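Local coordinates for protein citryl-spermidine/3,4-dihydroxybenzoyl-citryl-spermidine:spermidine ligase (Bacillus anthracis, PDB 3TO3) that catalyses the ATP-dependent condensation of spermidine with citryl-spermidine intermediates in the biosynthesis of petrobactin, a siderophore used in iron acquisition and virulence, at residues I76-I81 / H586-P591; G379-A384 / V446-L451; G397-D402 / D526-K531. All blocks are in the same frame, centred on the assembly; numbering follows the deposited sequence.

Interaction 1 (I76-I81 / H586-P591); sequences ITFGRI and HEVPNP
Phe78 meets Pro589 and Pro591 where a type I' beta turn from Thr77 to Arg80 is laid against the end of a strand, the CA atoms of Phe78 and Pro589 being 5.1 Å apart. The turn is closed by Arg80 N on Thr77 O, and a nearly straight C-H...O contact joins it to the strand, with Phe78 CA 3.2 Å from Pro589 O. The main side-chain event is a CH-pi contact: Pro591 crosses the Phe78 ring at about a right angle, and its CD sits 3.4 Å from the ring centroid, 16° off the normal. Phe78 carries its CG anti to the carbonyl carbon (chi1 -59°), which turns one ring face to Pro591 CD. At the ring edge, near its plane, Val588 CG2 stands 4.3 Å from Phe78 CD1. The amide of Asn590 runs alongside the ring, the two planes only 7° apart, and its polar ends are occupied: OD1 caps the following helix by accepting from Leu592 N, and ND2 gives to the carbonyls of Thr564 and Leu562. Pro589 CG packs 3.6 Å from Gly79 N, a glycine with positive phi, while Pro591 CB rests on the carbonyl of Ile76. This is the beta-hairpin turn between antiparallel strands 65-74 and 81-83. Phe78 also reaches Phe513 and Leu514 of helix 502-528 and Phe567 of strand 566-570, the antiparallel partner of strand 585-589, while Thr77 bonds to Glu532 and Trp536 of helix 532-547.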
# COMPACT_ATOMS: atom_id res chain seq x y z
N ILE B 76 40.41 1.95 6.48
CA ILE B 76 41.15 2.41 5.32
C ILE B 76 40.44 2.04 4.03
O ILE B 76 40.72 2.63 2.98
CB ILE B 76 42.62 1.92 5.28
CG1 ILE B 76 42.69 0.51 4.73
CG2 ILE B 76 43.28 1.98 6.64
CD1 ILE B 76 43.98 0.22 4.10
N THR B 77 39.44 1.14 4.09
CA THR B 77 38.80 0.77 2.84
C THR B 77 37.66 1.79 2.65
O THR B 77 36.53 1.59 3.07
CB THR B 77 38.22 -0.69 3.02
OG1 THR B 77 39.29 -1.64 3.03
CG2 THR B 77 37.19 -1.09 1.91
N PHE B 78 37.95 2.79 1.83
CA PHE B 78 37.03 3.88 1.47
C PHE B 78 36.49 4.69 2.60
O PHE B 78 35.50 5.39 2.43
CB PHE B 78 35.88 3.36 0.59
CG PHE B 78 36.37 2.73 -0.66
CD1 PHE B 78 36.78 3.51 -1.72
CD2 PHE B 78 36.51 1.35 -0.75
CE1 PHE B 78 37.27 2.95 -2.86
CE2 PHE B 78 37.01 0.79 -1.92
CZ PHE B 78 37.39 1.59 -2.96
N GLY B 79 37.18 4.66 3.74
CA GLY B 79 36.69 5.32 4.94
C GLY B 79 35.39 4.77 5.48
O GLY B 79 34.72 5.45 6.24
N ARG B 80 35.02 3.54 5.12
CA ARG B 80 33.76 2.99 5.64
C ARG B 80 33.79 2.95 7.18
O ARG B 80 34.84 2.79 7.81
CB ARG B 80 33.53 1.60 5.11
CG ARG B 80 33.36 1.47 3.62
CD ARG B 80 31.97 1.69 3.23
NE ARG B 80 31.03 0.79 3.89
CZ ARG B 80 30.66 -0.40 3.42
NH1 ARG B 80 31.18 -0.88 2.28
NH2 ARG B 80 29.79 -1.13 4.11
N ILE B 81 32.61 3.11 7.77
CA ILE B 81 32.43 3.08 9.19
C ILE B 81 31.99 1.69 9.59
O ILE B 81 31.04 1.14 9.03
CB ILE B 81 31.33 4.09 9.61
CG1 ILE B 81 31.68 5.49 9.13
CG2 ILE B 81 31.09 4.08 11.13
CD1 ILE B 81 32.95 6.03 9.71
N HIS B 586 29.35 11.91 -1.98
CA HIS B 586 30.26 12.40 -0.94
C HIS B 586 31.67 11.89 -1.18
O HIS B 586 31.86 10.85 -1.80
CB HIS B 586 29.77 12.09 0.48
CG HIS B 586 29.85 10.63 0.86
ND1 HIS B 586 30.58 10.18 1.94
CD2 HIS B 586 29.26 9.54 0.32
CE1 HIS B 586 30.43 8.87 2.04
NE2 HIS B 586 29.64 8.46 1.07
N GLU B 587 32.65 12.65 -0.71
CA GLU B 587 34.03 12.37 -1.00
C GLU B 587 34.60 11.37 -0.02
O GLU B 587 34.46 11.53 1.19
CB GLU B 587 34.83 13.65 -0.93
CG GLU B 587 36.26 13.49 -1.42
CD GLU B 587 37.11 14.68 -1.09
OE1 GLU B 587 36.63 15.54 -0.34
OE2 GLU B 587 38.26 14.77 -1.57
N VAL B 588 35.23 10.33 -0.55
CA VAL B 588 35.79 9.25 0.27
C VAL B 588 37.24 8.97 -0.13
O VAL B 588 37.62 9.19 -1.27
CB VAL B 588 34.97 7.96 0.12
CG1 VAL B 588 33.52 8.19 0.56
CG2 VAL B 588 35.03 7.44 -1.31
N PRO B 589 38.06 8.51 0.82
CA PRO B 589 39.44 8.23 0.40
C PRO B 589 39.49 6.95 -0.43
O PRO B 589 38.62 6.06 -0.34
CB PRO B 589 40.18 8.08 1.73
CG PRO B 589 39.14 7.46 2.64
CD PRO B 589 37.80 8.09 2.21
N ASN B 590 40.50 6.86 -1.28
CA ASN B 590 40.63 5.70 -2.15
C ASN B 590 41.79 4.80 -1.70
O ASN B 590 42.96 5.21 -1.76
CB ASN B 590 40.81 6.18 -3.58
CG ASN B 590 41.09 5.05 -4.55
OD1 ASN B 590 40.90 3.87 -4.23
ND2 ASN B 590 41.57 5.40 -5.74
N PRO B 591 41.49 3.59 -1.23
CA PRO B 591 42.59 2.74 -0.75
C PRO B 591 43.54 2.33 -1.89
O PRO B 591 44.68 2.02 -1.60
CB PRO B 591 41.86 1.51 -0.15
CG PRO B 591 40.57 1.41 -0.99
CD PRO B 591 40.19 2.87 -1.28

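Interaction 2 (G379-A384 / V446-L451); sequences GEQEDA and VHKEGL
Asp383 and His447 form an antiparallel hydrogen-bonded pair, each giving its N-H to the other's carbonyl. Asp383 N reaches His447 O at 2.9 Å, nearly along the C=O axis, and His447 N returns to Asp383 O at 2.9 Å with 170° at the hydrogen. Ala384 and Val446 follow as a non-hydrogen-bonded pair with their side chains on the opposite face from Asp383 and His447. The imidazole folds back over its own bridge: with CG between the backbone N and the carbonyl carbon (chi1 68°), one ring face lies against Asp383 O, with CD2 3.6 Å from it, while NE2 and CE1 lie near Asp383 CB. Both ring nitrogens have partners. Gly450 N donates to ND1 from well out of the ring plane, in the type I' turn of the beta hairpin formed by strands 443-448 and 451-457, and a water joins NE2 to Ala384 O.

At the edge of the pairing, Glu382 OE1 comes 3.6 Å from Val446 CG1. That carboxylate oxygen also accepts Gly379 N from above its plane, which closes the loop of 379-382 on itself. Lys448 bends so that its NZ comes 4.0 Å from Glu382 CG; Lys448 NZ is 4.2 Å from Glu382 OE2, beyond a salt bridge, though the attraction may still favour this pose. The carboxylate also has long, weak ion pairs with Arg454 and Arg343. A second water bridges Gln381 O and Glu449 N.

Trp404 of helix 402-408 meets the His447 ring with planes at about 50°, and Trp413 of helix 410-432 donates to Gly450 O. Strand 443-448 lies between 383-386 and 451-457 in the large mixed sheet, where Val446 makes backbone bonds to Val453 and Arg454.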
# COMPACT_ATOMS: atom_id res chain seq x y z
N GLY B 379 31.29 -26.10 -17.16
CA GLY B 379 32.00 -27.31 -17.53
C GLY B 379 31.70 -28.46 -16.59
O GLY B 379 30.99 -28.29 -15.59
N GLU B 380 32.26 -29.63 -16.87
CA GLU B 380 31.85 -30.83 -16.14
C GLU B 380 32.27 -30.85 -14.67
O GLU B 380 31.53 -31.35 -13.82
CB GLU B 380 32.30 -32.11 -16.86
CG GLU B 380 31.64 -33.36 -16.30
CD GLU B 380 31.76 -34.55 -17.23
OE1 GLU B 380 30.72 -34.97 -17.79
OE2 GLU B 380 32.88 -35.08 -17.40
N GLN B 381 33.45 -30.32 -14.35
CA GLN B 381 33.82 -30.24 -12.95
C GLN B 381 33.55 -28.89 -12.28
O GLN B 381 33.79 -28.73 -11.09
CB GLN B 381 35.29 -30.63 -12.77
CG GLN B 381 35.59 -32.06 -13.17
CD GLN B 381 37.06 -32.25 -13.46
OE1 GLN B 381 37.56 -31.82 -14.50
NE2 GLN B 381 37.77 -32.88 -12.53
N GLU B 382 33.04 -27.93 -13.05
CA GLU B 382 32.85 -26.57 -12.54
C GLU B 382 31.55 -26.42 -11.74
O GLU B 382 30.57 -27.05 -12.05
CB GLU B 382 32.89 -25.56 -13.70
CG GLU B 382 34.19 -25.59 -14.49
CD GLU B 382 34.27 -24.58 -15.65
OE1 GLU B 382 33.23 -24.12 -16.19
OE2 GLU B 382 35.42 -24.27 -16.03
N ASP B 383 31.57 -25.62 -10.68
CA ASP B 383 30.31 -25.14 -10.08
C ASP B 383 30.35 -23.61 -9.99
O ASP B 383 31.29 -22.97 -10.49
CB ASP B 383 30.04 -25.76 -8.70
CG ASP B 383 28.53 -25.97 -8.42
OD1 ASP B 383 27.67 -25.21 -8.96
OD2 ASP B 383 28.22 -26.91 -7.65
N ALA B 384 29.33 -23.01 -9.39
CA ALA B 384 29.20 -21.56 -9.42
C ALA B 384 28.64 -21.05 -8.12
O ALA B 384 27.82 -21.72 -7.50
CB ALA B 384 28.29 -21.12 -10.59
N VAL B 446 32.56 -18.67 -11.27
CA VAL B 446 32.65 -20.07 -11.64
C VAL B 446 33.96 -20.63 -11.08
O VAL B 446 35.02 -20.02 -11.21
CB VAL B 446 32.64 -20.25 -13.14
CG1 VAL B 446 32.75 -21.74 -13.51
CG2 VAL B 446 31.37 -19.65 -13.70
N HIS B 447 33.88 -21.78 -10.42
CA HIS B 447 35.03 -22.28 -9.68
C HIS B 447 35.13 -23.79 -9.83
O HIS B 447 34.17 -24.47 -10.24
CB HIS B 447 34.91 -21.91 -8.20
CG HIS B 447 33.80 -22.62 -7.49
ND1 HIS B 447 33.92 -23.92 -7.03
CD2 HIS B 447 32.53 -22.23 -7.19
CE1 HIS B 447 32.78 -24.29 -6.47
NE2 HIS B 447 31.92 -23.29 -6.56
N LYS B 448 36.30 -24.34 -9.51
CA LYS B 448 36.43 -25.80 -9.51
C LYS B 448 36.84 -26.20 -8.10
O LYS B 448 37.98 -25.96 -7.66
CB LYS B 448 37.49 -26.20 -10.54
CG LYS B 448 37.54 -27.66 -10.87
CD LYS B 448 38.34 -27.86 -12.15
CE LYS B 448 37.92 -26.85 -13.23
NZ LYS B 448 37.72 -27.49 -14.58
N GLU B 449 35.91 -26.81 -7.37
CA GLU B 449 36.17 -27.10 -5.97
C GLU B 449 36.80 -25.88 -5.26
O GLU B 449 37.78 -26.03 -4.51
CB GLU B 449 37.05 -28.34 -5.82
CG GLU B 449 36.41 -29.64 -6.30
CD GLU B 449 37.32 -30.85 -6.05
OE1 GLU B 449 38.52 -30.80 -6.43
OE2 GLU B 449 36.85 -31.85 -5.46
N GLY B 450 36.25 -24.69 -5.51
CA GLY B 450 36.67 -23.48 -4.83
C GLY B 450 37.84 -22.73 -5.43
O GLY B 450 38.17 -21.63 -5.00
N LEU B 451 38.49 -23.34 -6.42
CA LEU B 451 39.54 -22.67 -7.19
C LEU B 451 38.88 -21.77 -8.23
O LEU B 451 38.09 -22.25 -9.04
CB LEU B 451 40.37 -23.70 -7.94
CG LEU B 451 41.51 -23.08 -8.75
CD1 LEU B 451 42.56 -22.61 -7.77
CD2 LEU B 451 42.10 -24.05 -9.78
O HOH W 1 33.18 -27.64 -8.65
O HOH W 2 35.42 -28.85 -16.46
O HOH W 3 29.12 -24.03 -6.06

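Interaction 3 (G397-D402 / D526-K531); sequences GTPIID and DKYEWK. With EDO (1,2-ethanediol), chain H.
Tyr528 points its hydroxyl at Asp402 from the last turn of helix 502-528, across to a type I beta turn, Pro399 to Asp402, that leads into helix 402-408. The phenol and the carboxylate lie almost in one plane, 17° apart, and Asp402 OD1 lies at the edge of the Tyr528 ring, in its plane. Tyr528 OH donates to Asp402 OD1 over 2.6 Å, using the anti lone pair of that oxygen. In Asp402, CG anti to the backbone N (chi1 -178°) brings OD1 to the hydroxyl.

Pro399 approaches from the opposite direction to the tyrosine. Its CG sits 3.4 Å from Tyr528 OH and 3.8 Å from Tyr528 CE2; the hydroxyl is thus bonded to Asp402 and packed against Pro399. The same proline carbon is 3.7 Å from Lys527 CG. Lys527 bends at its second torsion and then runs out along the loop, carrying its last carbons past the carbonyl of Gly397.

Pro399 also touches Val523 of helix 502-528, and Tyr528 touches Ile410 of helix 410-432. The contact thus joins the end of long helix 502-528 to the loop entering the short helix 402-408, about 8 Å between the side chains of Pro399 and the ATP-binding Tyr391. Earlier in the loop, Gly397 O lies 3.1 Å from Lys527 CE.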
# COMPACT_ATOMS: atom_id res chain seq x y z
N GLY B 397 28.71 -17.39 12.03
CA GLY B 397 29.73 -16.40 11.71
C GLY B 397 30.92 -16.84 10.88
O GLY B 397 31.74 -16.03 10.47
N THR B 398 31.06 -18.14 10.65
CA THR B 398 32.15 -18.65 9.82
C THR B 398 31.94 -18.23 8.37
O THR B 398 30.92 -18.56 7.80
CB THR B 398 32.16 -20.18 9.85
OG1 THR B 398 32.17 -20.61 11.21
CG2 THR B 398 33.37 -20.74 9.14
N PRO B 399 32.90 -17.53 7.77
CA PRO B 399 32.77 -17.20 6.35
C PRO B 399 32.49 -18.47 5.56
O PRO B 399 33.10 -19.51 5.85
CB PRO B 399 34.15 -16.66 6.00
CG PRO B 399 34.66 -16.11 7.31
CD PRO B 399 34.23 -17.16 8.28
N ILE B 400 31.59 -18.42 4.59
CA ILE B 400 31.32 -19.62 3.83
C ILE B 400 32.51 -20.03 2.93
O ILE B 400 32.59 -21.18 2.53
CB ILE B 400 30.02 -19.52 2.99
CG1 ILE B 400 30.24 -18.60 1.81
CG2 ILE B 400 28.82 -19.09 3.84
CD1 ILE B 400 29.76 -19.23 0.55
N ILE B 401 33.45 -19.12 2.67
CA ILE B 401 34.62 -19.47 1.87
C ILE B 401 35.70 -20.13 2.72
O ILE B 401 36.79 -20.43 2.22
CB ILE B 401 35.23 -18.29 1.03
CG1 ILE B 401 35.69 -17.14 1.93
CG2 ILE B 401 34.24 -17.79 -0.04
CD1 ILE B 401 36.36 -16.02 1.17
N ASP B 402 35.40 -20.35 4.00
CA ASP B 402 36.42 -20.80 4.94
C ASP B 402 37.21 -22.03 4.45
O ASP B 402 38.44 -21.97 4.35
CB ASP B 402 35.83 -21.01 6.33
CG ASP B 402 36.88 -21.45 7.36
OD1 ASP B 402 37.61 -20.57 7.88
OD2 ASP B 402 36.96 -22.67 7.68
N ASP B 526 38.61 -9.08 9.54
CA ASP B 526 38.05 -9.35 10.86
C ASP B 526 38.06 -10.82 11.25
O ASP B 526 38.14 -11.13 12.42
CB ASP B 526 36.69 -8.67 11.02
CG ASP B 526 36.78 -7.14 10.81
OD1 ASP B 526 37.60 -6.47 11.49
OD2 ASP B 526 36.05 -6.62 9.95
N LYS B 527 37.91 -11.70 10.29
CA LYS B 527 38.00 -13.13 10.52
C LYS B 527 39.39 -13.79 10.51
O LYS B 527 39.63 -14.77 11.21
CB LYS B 527 37.05 -13.88 9.58
CG LYS B 527 35.60 -13.39 9.69
CD LYS B 527 35.09 -13.56 11.11
CE LYS B 527 33.58 -13.66 11.10
NZ LYS B 527 32.96 -13.80 12.45
N TYR B 528 40.19 -13.40 9.54
CA TYR B 528 41.53 -13.92 9.39
C TYR B 528 42.71 -13.03 9.76
O TYR B 528 43.86 -13.43 9.58
CB TYR B 528 41.68 -14.59 8.03
CG TYR B 528 40.52 -15.53 7.72
CD1 TYR B 528 40.46 -16.79 8.28
CD2 TYR B 528 39.47 -15.14 6.91
CE1 TYR B 528 39.40 -17.65 8.02
CE2 TYR B 528 38.39 -16.00 6.63
CZ TYR B 528 38.38 -17.26 7.20
OH TYR B 528 37.35 -18.14 6.96
N GLU B 529 42.45 -11.79 10.17
CA GLU B 529 43.56 -10.87 10.45
C GLU B 529 44.38 -10.58 9.20
O GLU B 529 45.56 -10.25 9.29
CB GLU B 529 44.52 -11.43 11.51
CG GLU B 529 43.86 -12.11 12.67
CD GLU B 529 42.84 -11.23 13.34
OE1 GLU B 529 43.24 -10.18 13.91
OE2 GLU B 529 41.63 -11.57 13.28
N TRP B 530 43.77 -10.71 8.04
CA TRP B 530 44.39 -10.24 6.81
C TRP B 530 44.13 -8.73 6.76
O TRP B 530 42.98 -8.27 6.75
CB TRP B 530 43.78 -10.95 5.60
CG TRP B 530 44.53 -10.73 4.36
CD1 TRP B 530 44.29 -9.78 3.41
CD2 TRP B 530 45.65 -11.48 3.91
NE1 TRP B 530 45.21 -9.89 2.39
CE2 TRP B 530 46.05 -10.93 2.68
CE3 TRP B 530 46.34 -12.57 4.42
CZ2 TRP B 530 47.13 -11.42 1.96
CZ3 TRP B 530 47.42 -13.05 3.71
CH2 TRP B 530 47.80 -12.48 2.50
N LYS B 531 45.22 -7.97 6.74
CA LYS B 531 45.15 -6.52 6.82
C LYS B 531 44.57 -5.96 5.55
O LYS B 531 44.81 -6.48 4.45
CB LYS B 531 46.55 -5.94 7.08
CG LYS B 531 46.96 -5.88 8.57
CD LYS B 531 48.47 -5.57 8.75
CE LYS B 531 48.87 -4.17 8.28
NZ LYS B 531 48.37 -3.08 9.19
C1 EDO H . 49.38 -9.07 6.95
O1 EDO H . 48.46 -8.00 7.08
C2 EDO H . 48.68 -10.17 6.18
O2 EDO H . 49.19 -11.41 6.69

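In the fold
From the N terminus, the chain first leaves a contact open at 76-81, the turn between strands 65-74 and 81-83, and interaction 1 closes it only at 586-591, over five hundred residues later. Interactions 2 and 3 are nested inside that loop. They cross each other: 446-451 closes the loop opened at 379-384, and 526-531 the one opened at 397-402. Interaction 2 pairs strands 383-386 and 443-448 of the large mixed sheet, whereas interaction 3 ties the loop before helix 402-408 to the end of helix 502-528. That helix also packs against interaction 1, whose nearest atoms are about 6 Å from interaction 3; interactions 1 and 2 have their nearest atoms about 22 Å apart.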